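Local coordinates for protein oxidoreductase, fmn-binding (Shewanella oneidensis, PDB 4AWU) that binds FMN and, like other Old Yellow Enzyme relatives, probably uses NAD(P)H to reduce carbon-carbon double bonds, at residues 176-181 with 228-233; 101-106 with 185-190. The protein carries 1 engineered substitution. All coordinates share one frame; numbering follows the deposited sequence.

In the fold
Both contacts are buried, and both reach the bound 4-chlorophenol, but they hold different levels of the same barrel. Interaction 1 lies in the wall, where strand 177-181 pairs with strand 230-234 through regular backbone hydrogen bonds and ends in polar side chains directed at the flavin and the phenol. Interaction 2 sits just beyond the strands: the loop following strand 96-102 meets the loop and first helical turn that follow strand 177-181. There the regular pairing gives way to crossed rings, a leucine methyl over an imidazole, and a glutamine amide bonded to backbone atoms. Strands 96-102 and 177-181 are neighbours in the sheet, so the two contacts adjoin, with H181 packing on W102.

Interaction 1: 176-181 with 228-233; sequences DGIELH and ERVGVR. With FMN (flavin mononucleotide), chain B; 4CH (4-chlorophenol), chain D.
R233 and E179 meet across two adjacent strands, and R233 illustrates how one side chain can link a barrel wall to its cofactor. Its CB lies 3.4 Å from E179 OE2. With CG anti to the backbone N (chi1 -164°), the chain runs on extended, and CD passes both E179 OE2 and the flavin carbonyl O2. NE stays 4.3 Å from E179 OE2, which stands well out of the guanidinium plane: the charges are near, but no N-H is aimed at the carboxylate, whose oxygens are instead bonded by Q100, Y266 and H268. At the tip, NH1 donates to FMN O2 at 2.8 Å and to the ribityl O2', while NH2 reaches FMN O3' at 2.7 Å. This grip extends from strands 177-181 and 230-234, parallel neighbours in the eight-stranded TIM barrel, where I178 and L180 each give their N-H and take a bond at their carbonyl: I178 N to R229 O, G231 N to I178 O, L180 N to G231 O and R233 N to L180 O. On the face away from the flavin, I178 and V230 lie side by side, I178 reaching helices 212-225 and 153-172. H181 presents one ring face to FMN O2, and its NE2 is hydrogen-bonded to the phenol O7 at 2.8 Å.

Interaction 2: 101-106 with 185-190; sequences LWHVGR and GYLINQ. With 4CH (4-chlorophenol), chain D.
W102 and Y186 meet edge to face, a worked case of rings set at right angles beside a ligand: their planes stand at 88°, and W102 NE1 sits over the centre of the tyrosine ring, 3.4 Å from Y186 CD2. The phenol O7 approaches Y186 at the ring edge, 3.4 Å from CE2, while W102 CZ2 lies 3.7 Å from the phenol C6; both aromatics line the 4-chlorophenol pocket, and Y186 OH is hydrogen-bonded to Y68. V104 CB and CG1 touch the tyrosine along its CD1-CE1 side. An aliphatic group lies over the H103 ring instead: L187, with CG anti to the backbone N (chi1 180°), lays CD2 over the imidazole face, 3.6 Å from its centroid in a CH-pi contact, while L187 N donates to H103 O at 2.9 Å. Beyond these, Q190 turns its amide toward the loop and crosses the R106 chain, the amide and guanidinium planes 21° apart. NE2 uses both its hydrogens, giving one to V104 O (2.9 Å) and one to G185 O (2.8 Å), each lying close to the amide plane; OE1 takes R106 N at 3.1 Å and is also bonded by S120. Replacing Q190 by alanine removes the amide, which would probably leave V104 O, G185 O and R106 N without these mates and open a gap beside the R106 side chain. In these TIM-barrel loops, one amide thus bonds buried backbone donors and acceptors of both segments where the strand pairing has ended, next to rings that line the pocket.

Interaction 1: 176-181 with 228-233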
ATOM      1  N   ASP A 176     -12.734  -5.013   4.672  1.00 12.26           N
ATOM      2  CA  ASP A 176     -13.392  -4.018   5.514  1.00 15.93           C
ATOM      3  C   ASP A 176     -13.204  -2.607   4.973  1.00 12.39           C
ATOM      4  O   ASP A 176     -13.874  -1.668   5.403  1.00 18.94           O
ATOM      5  CB  ASP A 176     -12.846  -4.094   6.929  1.00 17.60           C
ATOM      6  CG  ASP A 176     -13.066  -5.445   7.553  1.00 20.76           C
ATOM      7  OD1 ASP A 176     -14.239  -5.808   7.788  1.00 18.83           O
ATOM      8  OD2 ASP A 176     -12.067  -6.151   7.800  1.00 15.56           O
ATOM      9  N   GLY A 177     -12.283  -2.465   4.034  1.00 15.95           N
ATOM     10  CA  GLY A 177     -11.965  -1.167   3.486  1.00 13.22           C
ATOM     11  C   GLY A 177     -10.884  -1.305   2.444  1.00 12.10           C
ATOM     12  O   GLY A 177     -10.463  -2.416   2.108  1.00 15.66           O
ATOM     13  N   ILE A 178     -10.440  -0.170   1.928  1.00 13.17           N
ATOM     14  CA  ILE A 178      -9.388  -0.158   0.934  1.00 11.47           C
ATOM     15  C   ILE A 178      -8.347   0.882   1.317  1.00 12.54           C
ATOM     16  O   ILE A 178      -8.650   1.871   1.982  1.00 14.90           O
ATOM     17  CB  ILE A 178      -9.934   0.133  -0.477  1.00 19.38           C
ATOM     18  CG1 ILE A 178     -10.469   1.565  -0.579  1.00 18.48           C
ATOM     19  CG2 ILE A 178     -11.016  -0.867  -0.838  1.00 14.52           C
ATOM     20  CD1 ILE A 178      -9.429   2.581  -1.024  1.00 14.74           C
ATOM     21  N   GLU A 179      -7.112   0.635   0.908  1.00 12.93           N
ATOM     22  CA  GLU A 179      -6.060   1.617   1.049  1.00 12.51           C
ATOM     23  C   GLU A 179      -5.605   2.029  -0.331  1.00 15.03           C
ATOM     24  O   GLU A 179      -5.190   1.194  -1.137  1.00 13.23           O
ATOM     25  CB  GLU A 179      -4.876   1.043   1.819  1.00 13.76           C
ATOM     26  CG  GLU A 179      -3.772   2.061   2.051  1.00 13.03           C
ATOM     27  CD  GLU A 179      -2.590   1.479   2.778  1.00 14.83           C
ATOM     28  OE1 GLU A 179      -2.630   1.422   4.025  1.00 15.06           O
ATOM     29  OE2 GLU A 179      -1.626   1.072   2.103  1.00 13.08           O
ATOM     30  N   LEU A 180      -5.683   3.323  -0.610  1.00 12.90           N
ATOM     31  CA  LEU A 180      -5.199   3.836  -1.874  1.00 17.19           C
ATOM     32  C   LEU A 180      -3.687   3.899  -1.825  1.00 11.51           C
ATOM     33  O   LEU A 180      -3.115   4.592  -0.986  1.00 13.39           O
ATOM     34  CB  LEU A 180      -5.755   5.227  -2.137  1.00 15.01           C
ATOM     35  CG  LEU A 180      -5.206   5.868  -3.406  1.00 14.71           C
ATOM     36  CD1 LEU A 180      -5.560   5.023  -4.629  1.00 15.65           C
ATOM     37  CD2 LEU A 180      -5.742   7.283  -3.536  1.00 15.49           C
ATOM     38  N   HIS A 181      -3.037   3.168  -2.719  1.00 12.71           N
ATOM     39  CA  HIS A 181      -1.591   3.220  -2.804  1.00 11.72           C
ATOM     40  C   HIS A 181      -1.178   4.468  -3.573  1.00 14.59           C
ATOM     41  O   HIS A 181      -1.178   4.480  -4.801  1.00 18.15           O
ATOM     42  CB  HIS A 181      -1.040   1.967  -3.477  1.00 16.56           C
ATOM     43  CG  HIS A 181       0.425   1.771  -3.263  1.00 15.54           C
ATOM     44  ND1 HIS A 181       1.238   2.761  -2.750  1.00 15.19           N
ATOM     45  CD2 HIS A 181       1.223   0.700  -3.472  1.00 14.34           C
ATOM     46  CE1 HIS A 181       2.474   2.307  -2.660  1.00 14.04           C
ATOM     47  NE2 HIS A 181       2.493   1.060  -3.094  1.00 12.64           N
ATOM     48  N   GLU A 228     -15.371   6.059   5.697  1.00 18.68           N
ATOM     49  CA  GLU A 228     -14.985   5.258   6.854  1.00 19.74           C
ATOM     50  C   GLU A 228     -14.333   3.940   6.441  1.00 16.35           C
ATOM     51  O   GLU A 228     -13.859   3.190   7.291  1.00 18.38           O
ATOM     52  CB  GLU A 228     -16.194   4.994   7.762  1.00 22.74           C
ATOM     53  CG  GLU A 228     -17.221   4.013   7.208  1.00 30.37           C
ATOM     54  CD  GLU A 228     -18.090   4.608   6.105  1.00 51.20           C
ATOM     55  OE1 GLU A 228     -18.215   5.852   6.027  1.00 34.43           O
ATOM     56  OE2 GLU A 228     -18.658   3.820   5.318  1.00 50.66           O
ATOM     57  N   ARG A 229     -14.311   3.664   5.140  1.00 15.08           N
ATOM     58  CA  ARG A 229     -13.706   2.447   4.621  1.00 18.23           C
ATOM     59  C   ARG A 229     -12.595   2.750   3.617  1.00 15.36           C
ATOM     60  O   ARG A 229     -12.147   1.873   2.882  1.00 17.59           O
ATOM     61  CB  ARG A 229     -14.782   1.553   3.997  1.00 19.13           C
ATOM     62  CG  ARG A 229     -15.768   1.029   5.027  1.00 19.79           C
ATOM     63  CD  ARG A 229     -16.619  -0.119   4.505  1.00 21.45           C
ATOM     64  NE  ARG A 229     -17.462   0.275   3.383  1.00 26.82           N
ATOM     65  CZ  ARG A 229     -18.378  -0.512   2.827  1.00 35.25           C
ATOM     66  NH1 ARG A 229     -18.580  -1.738   3.294  1.00 31.85           N
ATOM     67  NH2 ARG A 229     -19.097  -0.074   1.803  1.00 29.34           N
ATOM     68  N   VAL A 230     -12.136   3.996   3.607  1.00 16.06           N
ATOM     69  CA  VAL A 230     -11.079   4.407   2.695  1.00 13.90           C
ATOM     70  C   VAL A 230      -9.880   4.952   3.456  1.00 15.57           C
ATOM     71  O   VAL A 230     -10.000   5.909   4.223  1.00 14.09           O
ATOM     72  CB  VAL A 230     -11.569   5.494   1.722  1.00 17.54           C
ATOM     73  CG1 VAL A 230     -10.395   6.132   0.984  1.00 13.92           C
ATOM     74  CG2 VAL A 230     -12.567   4.908   0.739  1.00 16.50           C
ATOM     75  N   GLY A 231      -8.728   4.329   3.242  1.00 13.92           N
ATOM     76  CA  GLY A 231      -7.471   4.840   3.747  1.00 14.32           C
ATOM     77  C   GLY A 231      -6.582   5.199   2.575  1.00 13.52           C
ATOM     78  O   GLY A 231      -6.849   4.807   1.441  1.00 15.69           O
ATOM     79  N   VAL A 232      -5.527   5.955   2.840  1.00 11.71           N
ATOM     80  CA  VAL A 232      -4.590   6.328   1.789  1.00 11.78           C
ATOM     81  C   VAL A 232      -3.178   6.211   2.316  1.00 11.14           C
ATOM     82  O   VAL A 232      -2.917   6.546   3.466  1.00 13.49           O
ATOM     83  CB  VAL A 232      -4.822   7.768   1.309  1.00 15.78           C
ATOM     84  CG1 VAL A 232      -3.773   8.155   0.269  1.00 16.33           C
ATOM     85  CG2 VAL A 232      -6.223   7.912   0.740  1.00 16.67           C
ATOM     86  N   ARG A 233      -2.271   5.724   1.478  1.00 11.67           N
ATOM     87  CA  ARG A 233      -0.875   5.634   1.872  1.00 14.15           C
ATOM     88  C   ARG A 233      -0.020   6.597   1.072  1.00 14.78           C
ATOM     89  O   ARG A 233      -0.090   6.632  -0.157  1.00 15.36           O
ATOM     90  CB  ARG A 233      -0.340   4.215   1.700  1.00 13.90           C
ATOM     91  CG  ARG A 233       0.966   4.019   2.448  1.00 15.22           C
ATOM     92  CD  ARG A 233       1.437   2.592   2.446  1.00 13.70           C
ATOM     93  NE  ARG A 233       2.204   2.322   3.655  1.00 12.23           N
ATOM     94  CZ  ARG A 233       3.139   1.390   3.774  1.00 13.47           C
ATOM     95  NH1 ARG A 233       3.461   0.619   2.749  1.00 11.59           N
ATOM     96  NH2 ARG A 233       3.756   1.239   4.935  1.00 14.54           N
TER
HETATM   97  N1  FMN B 500       4.385  -0.985   0.647  1.00 11.73           N
HETATM   98  C2  FMN B 500       3.229  -0.746  -0.057  1.00 15.16           C
HETATM   99  O2  FMN B 500       2.673   0.343   0.078  1.00 12.56           O
HETATM  100  N3  FMN B 500       2.706  -1.707  -0.901  1.00 16.31           N
HETATM  101  C4  FMN B 500       3.377  -2.896  -1.102  1.00 12.96           C
HETATM  102  O4  FMN B 500       2.830  -3.815  -1.712  1.00 13.31           O
HETATM  103  C4A FMN B 500       4.535  -3.141  -0.374  1.00 12.08           C
HETATM  104  N5  FMN B 500       5.210  -4.319  -0.542  1.00 13.27           N
HETATM  105  C5A FMN B 500       6.366  -4.561   0.158  1.00 12.82           C
HETATM  106  C6  FMN B 500       6.987  -5.792   0.020  1.00 13.23           C
HETATM  107  C7  FMN B 500       8.124  -6.084   0.763  1.00 12.78           C
HETATM  108  C7M FMN B 500       8.771  -7.426   0.588  1.00 12.61           C
HETATM  109  C8  FMN B 500       8.659  -5.117   1.613  1.00 14.39           C
HETATM  110  C8M FMN B 500       9.862  -5.429   2.456  1.00 15.31           C
HETATM  111  C9  FMN B 500       8.019  -3.893   1.765  1.00 13.59           C
HETATM  112  C9A FMN B 500       6.845  -3.625   1.065  1.00 11.53           C
HETATM  113  N10 FMN B 500       6.208  -2.406   1.186  1.00 13.88           N
HETATM  114  C10 FMN B 500       5.049  -2.174   0.482  1.00 13.28           C
HETATM  115  C1' FMN B 500       6.647  -1.400   2.206  1.00 12.11           C
HETATM  116  C2' FMN B 500       6.195  -1.900   3.579  1.00 13.84           C
HETATM  117  O2' FMN B 500       4.783  -1.883   3.627  1.00 14.78           O
HETATM  118  C3' FMN B 500       6.743  -1.054   4.727  1.00 14.16           C
HETATM  119  O3' FMN B 500       6.198   0.246   4.652  1.00 12.45           O
HETATM  120  C4' FMN B 500       8.271  -1.006   4.689  1.00 13.34           C
HETATM  121  O4' FMN B 500       8.787  -2.318   4.586  1.00 15.41           O
HETATM  122  C5' FMN B 500       8.882  -0.340   5.920  1.00 16.90           C
HETATM  123  O5' FMN B 500       8.441  -0.968   7.105  1.00 14.36           O
HETATM  124  P   FMN B 500       9.394  -1.997   7.906  1.00 13.83           P
HETATM  125  O1P FMN B 500       9.582  -3.221   7.039  1.00 14.21           O
HETATM  126  O2P FMN B 500      10.732  -1.351   8.172  1.00 14.31           O
HETATM  127  O3P FMN B 500       8.720  -2.345   9.209  1.00 14.40           O
HETATM  128 CL9  4CH D 502       8.040  -4.937  -3.238  1.00 19.83          CL
HETATM  129  C4  4CH D 502       7.201  -3.449  -3.014  1.00 14.41           C
HETATM  130  C5  4CH D 502       6.028  -3.239  -3.711  1.00 15.76           C
HETATM  131  C6  4CH D 502       5.332  -2.057  -3.541  1.00 15.62           C
HETATM  132  C1  4CH D 502       5.816  -1.088  -2.682  1.00 16.26           C
HETATM  133  O7  4CH D 502       5.103   0.072  -2.524  1.00 14.40           O
HETATM  134  C2  4CH D 502       6.994  -1.294  -1.978  1.00 13.74           C
HETATM  135  C3  4CH D 502       7.693  -2.480  -2.150  1.00 14.89           C

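Interaction 2: 101-106 with 185-190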
ATOM      1  N   LEU A 101      -5.309  -0.830  -3.003  1.00 13.92           N
ATOM      2  CA  LEU A 101      -5.580  -0.679  -4.427  1.00 14.38           C
ATOM      3  C   LEU A 101      -4.387  -0.059  -5.128  1.00 14.35           C
ATOM      4  O   LEU A 101      -3.957   1.047  -4.794  1.00 15.14           O
ATOM      5  CB  LEU A 101      -6.807   0.193  -4.646  1.00 13.35           C
ATOM      6  CG  LEU A 101      -8.082  -0.267  -3.949  1.00 13.34           C
ATOM      7  CD1 LEU A 101      -9.245   0.561  -4.461  1.00 16.73           C
ATOM      8  CD2 LEU A 101      -8.334  -1.758  -4.164  1.00 18.26           C
ATOM      9  N   TRP A 102      -3.886  -0.764  -6.133  1.00 12.64           N
ATOM     10  CA  TRP A 102      -2.609  -0.439  -6.744  1.00 13.08           C
ATOM     11  C   TRP A 102      -2.741  -0.073  -8.211  1.00 17.95           C
ATOM     12  O   TRP A 102      -3.375  -0.795  -8.985  1.00 17.70           O
ATOM     13  CB  TRP A 102      -1.710  -1.665  -6.650  1.00 12.65           C
ATOM     14  CG  TRP A 102      -0.247  -1.393  -6.658  1.00 13.22           C
ATOM     15  CD1 TRP A 102       0.373  -0.179  -6.667  1.00 15.23           C
ATOM     16  CD2 TRP A 102       0.792  -2.376  -6.636  1.00 13.29           C
ATOM     17  NE1 TRP A 102       1.738  -0.348  -6.651  1.00 13.81           N
ATOM     18  CE2 TRP A 102       2.019  -1.689  -6.635  1.00 12.69           C
ATOM     19  CE3 TRP A 102       0.801  -3.774  -6.617  1.00 12.78           C
ATOM     20  CZ2 TRP A 102       3.244  -2.353  -6.618  1.00 15.60           C
ATOM     21  CZ3 TRP A 102       2.017  -4.430  -6.598  1.00 16.14           C
ATOM     22  CH2 TRP A 102       3.220  -3.720  -6.598  1.00 14.14           C
ATOM     23  N   HIS A 103      -2.138   1.048  -8.586  1.00 15.06           N
ATOM     24  CA  HIS A 103      -1.843   1.321  -9.981  1.00 15.29           C
ATOM     25  C   HIS A 103      -0.406   1.828 -10.053  1.00 13.75           C
ATOM     26  O   HIS A 103      -0.063   2.854  -9.460  1.00 16.52           O
ATOM     27  CB  HIS A 103      -2.827   2.323 -10.584  1.00 15.42           C
ATOM     28  CG  HIS A 103      -2.800   2.346 -12.076  1.00 16.79           C
ATOM     29  ND1 HIS A 103      -1.655   2.632 -12.785  1.00 18.06           N
ATOM     30  CD2 HIS A 103      -3.762   2.104 -12.997  1.00 17.98           C
ATOM     31  CE1 HIS A 103      -1.916   2.576 -14.080  1.00 17.18           C
ATOM     32  NE2 HIS A 103      -3.186   2.254 -14.234  1.00 16.71           N
ATOM     33  N   VAL A 104       0.441   1.084 -10.755  1.00 12.57           N
ATOM     34  CA  VAL A 104       1.878   1.348 -10.746  1.00 12.89           C
ATOM     35  C   VAL A 104       2.287   2.455 -11.698  1.00 16.79           C
ATOM     36  O   VAL A 104       3.372   3.024 -11.571  1.00 19.53           O
ATOM     37  CB  VAL A 104       2.691   0.097 -11.111  1.00 15.89           C
ATOM     38  CG1 VAL A 104       2.419  -1.021 -10.110  1.00 17.39           C
ATOM     39  CG2 VAL A 104       2.380  -0.349 -12.535  1.00 16.54           C
ATOM     40  N   GLY A 105       1.438   2.732 -12.676  1.00 22.09           N
ATOM     41  CA  GLY A 105       1.670   3.841 -13.569  1.00 22.72           C
ATOM     42  C   GLY A 105       2.866   3.480 -14.413  1.00 16.71           C
ATOM     43  O   GLY A 105       2.897   2.412 -15.024  1.00 17.22           O
ATOM     44  N   ARG A 106       3.867   4.350 -14.421  1.00 15.86           N
ATOM     45  CA  ARG A 106       5.033   4.165 -15.272  1.00 21.47           C
ATOM     46  C   ARG A 106       5.972   3.082 -14.771  1.00 20.77           C
ATOM     47  O   ARG A 106       6.906   2.705 -15.475  1.00 19.37           O
ATOM     48  CB  ARG A 106       5.807   5.475 -15.379  1.00 22.60           C
ATOM     49  CG  ARG A 106       6.606   5.809 -14.136  1.00 22.32           C
ATOM     50  CD  ARG A 106       7.235   7.182 -14.241  1.00 27.27           C
ATOM     51  NE  ARG A 106       8.073   7.486 -13.086  1.00 23.48           N
ATOM     52  CZ  ARG A 106       8.767   8.608 -12.940  1.00 28.76           C
ATOM     53  NH1 ARG A 106       8.729   9.546 -13.878  1.00 26.89           N
ATOM     54  NH2 ARG A 106       9.499   8.792 -11.855  1.00 22.58           N
ATOM     55  N   GLY A 185       6.307   6.017  -5.575  1.00 18.95           N
ATOM     56  CA  GLY A 185       6.550   6.361  -6.963  1.00 18.63           C
ATOM     57  C   GLY A 185       5.612   5.715  -7.958  1.00 22.38           C
ATOM     58  O   GLY A 185       5.927   5.634  -9.144  1.00 22.96           O
ATOM     59  N   TYR A 186       4.457   5.261  -7.488  1.00 16.09           N
ATOM     60  CA  TYR A 186       3.478   4.657  -8.379  1.00 18.07           C
ATOM     61  C   TYR A 186       2.522   5.720  -8.931  1.00 19.63           C
ATOM     62  O   TYR A 186       2.771   6.913  -8.768  1.00 19.33           O
ATOM     63  CB  TYR A 186       2.778   3.499  -7.671  1.00 17.82           C
ATOM     64  CG  TYR A 186       3.758   2.385  -7.361  1.00 18.04           C
ATOM     65  CD1 TYR A 186       4.416   1.714  -8.382  1.00 17.89           C
ATOM     66  CD2 TYR A 186       4.045   2.023  -6.056  1.00 16.92           C
ATOM     67  CE1 TYR A 186       5.317   0.704  -8.113  1.00 17.38           C
ATOM     68  CE2 TYR A 186       4.945   1.019  -5.778  1.00 12.60           C
ATOM     69  CZ  TYR A 186       5.580   0.362  -6.806  1.00 13.76           C
ATOM     70  OH  TYR A 186       6.475  -0.644  -6.525  1.00 18.13           O
ATOM     71  N   LEU A 187       1.455   5.306  -9.611  1.00 17.95           N
ATOM     72  CA  LEU A 187       0.731   6.234 -10.486  1.00 20.08           C
ATOM     73  C   LEU A 187       0.399   7.575  -9.826  1.00 18.59           C
ATOM     74  O   LEU A 187       0.750   8.635 -10.343  1.00 23.17           O
ATOM     75  CB  LEU A 187      -0.548   5.605 -11.037  1.00 15.14           C
ATOM     76  CG  LEU A 187      -1.318   6.567 -11.949  1.00 18.97           C
ATOM     77  CD1 LEU A 187      -0.430   7.022 -13.100  1.00 18.91           C
ATOM     78  CD2 LEU A 187      -2.604   5.946 -12.474  1.00 14.59           C
ATOM     79  N   ILE A 188      -0.283   7.536  -8.689  1.00 15.40           N
ATOM     80  CA  ILE A 188      -0.728   8.771  -8.057  1.00 19.48           C
ATOM     81  C   ILE A 188       0.474   9.588  -7.596  1.00 21.00           C
ATOM     82  O   ILE A 188       0.467  10.819  -7.679  1.00 18.40           O
ATOM     83  CB  ILE A 188      -1.687   8.490  -6.894  1.00 21.85           C
ATOM     84  CG1 ILE A 188      -2.906   7.725  -7.420  1.00 20.62           C
ATOM     85  CG2 ILE A 188      -2.117   9.787  -6.226  1.00 17.09           C
ATOM     86  CD1 ILE A 188      -3.967   7.468  -6.395  1.00 28.01           C
ATOM     87  N   ASN A 189       1.511   8.892  -7.140  1.00 21.19           N
ATOM     88  CA  ASN A 189       2.757   9.522  -6.713  1.00 18.25           C
ATOM     89  C   ASN A 189       3.426  10.251  -7.879  1.00 21.05           C
ATOM     90  O   ASN A 189       4.150  11.223  -7.685  1.00 21.75           O
ATOM     91  CB  ASN A 189       3.707   8.451  -6.166  1.00 20.79           C
ATOM     92  CG  ASN A 189       4.669   8.981  -5.109  1.00 22.53           C
ATOM     93  OD1 ASN A 189       5.190   8.207  -4.304  1.00 21.36           O
ATOM     94  ND2 ASN A 189       4.911  10.289  -5.106  1.00 23.40           N
ATOM     95  N   GLN A 190       3.179   9.768  -9.092  1.00 22.94           N
ATOM     96  CA  GLN A 190       3.758  10.371 -10.290  1.00 24.18           C
ATOM     97  C   GLN A 190       3.079  11.692 -10.638  1.00 22.91           C
ATOM     98  O   GLN A 190       3.626  12.493 -11.394  1.00 27.53           O
ATOM     99  CB  GLN A 190       3.675   9.394 -11.467  1.00 20.24           C
ATOM    100  CG  GLN A 190       4.555   8.164 -11.287  1.00 19.84           C
ATOM    101  CD  GLN A 190       4.019   6.941 -12.009  1.00 21.84           C
ATOM    102  OE1 GLN A 190       3.398   7.049 -13.066  1.00 18.21           O
ATOM    103  NE2 GLN A 190       4.252   5.766 -11.432  1.00 19.33           N
TER
HETATM  104 CL9  4CH D 502       8.040  -4.937  -3.238  1.00 19.83          CL
HETATM  105  C4  4CH D 502       7.201  -3.449  -3.014  1.00 14.41           C
HETATM  106  C5  4CH D 502       6.028  -3.239  -3.711  1.00 15.76           C
HETATM  107  C6  4CH D 502       5.332  -2.057  -3.541  1.00 15.62           C
HETATM  108  C1  4CH D 502       5.816  -1.088  -2.682  1.00 16.26           C
HETATM  109  O7  4CH D 502       5.103   0.072  -2.524  1.00 14.40           O
HETATM  110  C2  4CH D 502       6.994  -1.294  -1.978  1.00 13.74           C
HETATM  111  C3  4CH D 502       7.693  -2.480  -2.150  1.00 14.89           C
HETATM  112  O   HOH W   1      -0.512   4.764  -7.606  1.00 24.14           O
HETATM  113  O   HOH W   2       8.213   6.213 -10.536  1.00 22.57           O